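Local coordinates for organic hydroperoxide resistance protein (Deinococcus radiodurans, PDB 1USP) that probably detoxifies organic hydroperoxides by thiol-dependent reduction, as other Ohr members of the OsmC/Ohr family do, at residues Q86-G89 against L90-A93. Sequence-based numbering, arbitrary orientation.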
ATOM      1  N   GLN A  86      -9.936   8.292  -6.957  1.00 27.79           N
ATOM      2  CA  GLN A  86     -10.850   9.377  -7.268  1.00 31.65           C
ATOM      3  C   GLN A  86     -10.028  10.584  -7.701  1.00 33.71           C
ATOM      4  O   GLN A  86      -8.952  10.829  -7.165  1.00 34.48           O
ATOM      5  CB  GLN A  86     -11.704   9.718  -6.040  1.00 32.80           C
ATOM      6  CG  GLN A  86     -12.719   8.647  -5.662  1.00 34.69           C
ATOM      7  CD  GLN A  86     -13.679   9.088  -4.554  1.00 37.73           C
ATOM      8  OE1 GLN A  86     -13.555  10.189  -4.021  1.00 39.27           O
ATOM      9  NE2 GLN A  86     -14.624   8.217  -4.200  1.00 38.24           N
ATOM     10  N   LYS A  87     -10.511  11.313  -8.700  1.00 36.49           N
ATOM     11  CA  LYS A  87      -9.885  12.565  -9.109  1.00 39.29           C
ATOM     12  C   LYS A  87     -10.420  13.666  -8.198  1.00 41.57           C
ATOM     13  O   LYS A  87     -11.618  13.722  -7.913  1.00 42.46           O
ATOM     14  CB  LYS A  87     -10.178  12.892 -10.582  1.00 40.48           C
ATOM     15  CG  LYS A  87      -9.401  12.035 -11.590  1.00 42.79           C
ATOM     16  CD  LYS A  87      -9.115  12.786 -12.906  1.00 44.31           C
ATOM     17  CE  LYS A  87      -7.733  12.461 -13.491  1.00 45.10           C
ATOM     18  NZ  LYS A  87      -6.684  13.495 -13.166  1.00 44.23           N
ATOM     19  N   ALA A  88      -9.519  14.530  -7.749  1.00 43.36           N
ATOM     20  CA  ALA A  88      -9.836  15.594  -6.801  1.00 44.67           C
ATOM     21  C   ALA A  88      -9.142  16.871  -7.274  1.00 44.60           C
ATOM     22  O   ALA A  88      -8.155  17.310  -6.679  1.00 45.76           O
ATOM     23  CB  ALA A  88      -9.362  15.205  -5.392  1.00 44.82           C
ATOM     24  N   GLY A  89      -9.658  17.442  -8.357  1.00 43.25           N
ATOM     25  CA  GLY A  89      -9.022  18.563  -9.023  1.00 42.48           C
ATOM     26  C   GLY A  89      -7.762  18.118  -9.748  1.00 41.09           C
ATOM     27  O   GLY A  89      -7.808  17.251 -10.622  1.00 41.40           O
ATOM     28  N   LEU A  90      -6.638  18.715  -9.373  1.00 39.49           N
ATOM     29  CA  LEU A  90      -5.324  18.290  -9.850  1.00 38.10           C
ATOM     30  C   LEU A  90      -4.736  17.197  -8.937  1.00 36.77           C
ATOM     31  O   LEU A  90      -3.707  16.602  -9.247  1.00 36.54           O
ATOM     32  CB  LEU A  90      -4.379  19.488  -9.918  1.00 37.82           C
ATOM     33  CG  LEU A  90      -4.902  20.694 -10.716  1.00 37.35           C
ATOM     34  CD1 LEU A  90      -4.013  21.890 -10.517  1.00 36.67           C
ATOM     35  CD2 LEU A  90      -4.999  20.343 -12.182  1.00 36.86           C
ATOM     36  N   ALA A  91      -5.399  16.951  -7.817  1.00 36.55           N
ATOM     37  CA  ALA A  91      -4.983  15.921  -6.875  1.00 36.17           C
ATOM     38  C   ALA A  91      -5.763  14.644  -7.143  1.00 33.92           C
ATOM     39  O   ALA A  91      -6.713  14.624  -7.937  1.00 32.41           O
ATOM     40  CB  ALA A  91      -5.207  16.390  -5.425  1.00 37.21           C
ATOM     41  N   PHE A  92      -5.306  13.572  -6.508  1.00 31.63           N
ATOM     42  CA  PHE A  92      -6.005  12.308  -6.476  1.00 29.80           C
ATOM     43  C   PHE A  92      -6.258  11.953  -5.015  1.00 28.38           C
ATOM     44  O   PHE A  92      -5.557  12.444  -4.109  1.00 28.26           O
ATOM     45  CB  PHE A  92      -5.164  11.216  -7.147  1.00 29.87           C
ATOM     46  CG  PHE A  92      -5.036  11.366  -8.632  1.00 31.32           C
ATOM     47  CD1 PHE A  92      -4.000  12.120  -9.184  1.00 32.03           C
ATOM     48  CD2 PHE A  92      -5.949  10.748  -9.485  1.00 32.39           C
ATOM     49  CE1 PHE A  92      -3.871  12.260 -10.575  1.00 32.88           C
ATOM     50  CE2 PHE A  92      -5.832  10.877 -10.875  1.00 33.11           C
ATOM     51  CZ  PHE A  92      -4.791  11.644 -11.423  1.00 33.05           C
ATOM     52  N   ALA A  93      -7.260  11.108  -4.790  1.00 27.02           N
ATOM     53  CA  ALA A  93      -7.579  10.618  -3.448  1.00 26.34           C
ATOM     54  C   ALA A  93      -8.002   9.154  -3.477  1.00 25.33           C
ATOM     55  O   ALA A  93      -8.543   8.682  -4.467  1.00 25.50           O
ATOM     56  CB  ALA A  93      -8.677  11.440  -2.827  1.00 26.36           C
TER
HETATM   57  O   HOH W   1      -6.294  15.021 -10.771  1.00 30.96           O
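L90 and G89 occupy the two corners of a type II' beta turn that runs from A88 to A91 at the tip of a hairpin, and the positive phi of G89 (72°) suits glycine at the first corner. The L90 side chain leaves the backbone away from 86-89. The L90 carbonyl oxygen accepts a hydrogen bond from a basic side chain of the other subunit.

A91 closes the turn with a reciprocal pair of backbone bonds to A88. A91 N reaches A88 O at 3.0 Å, whereas A88 N gives A91 O a shorter bond of 2.8 Å. The two methyl groups sit together on the same face of the sheet. This two-residue loop links strands 78-88 and 91-101, and the hairpin end it forms lies at the surface, packed against the partner chain of the dimer.

F92 opposes K87 in a non-hydrogen-bonded antiparallel pair, both on the face away from the alanine methyls. The lysine, bent at chi3 and chi4 (142° and -98°), runs alongside the ring and brings NZ obliquely to 3.2 Å from F92 CZ. The ammonium also donates to a water that in turn donates to G89 O and A91 O; this water lies over one ring face near the rim and ties the lysine end to the turn. On the backbone, F92 CA makes a CH...O contact with Q86 O.

A93 and Q86 form a hydrogen-bonded pair, from which the strands run on: A93 N donates to Q86 O, and Q86 N returns a bond to A93 O, 2.9 Å long. The amide nitrogen of the extended Q86 side chain binds a polar side chain of the neighbouring subunit.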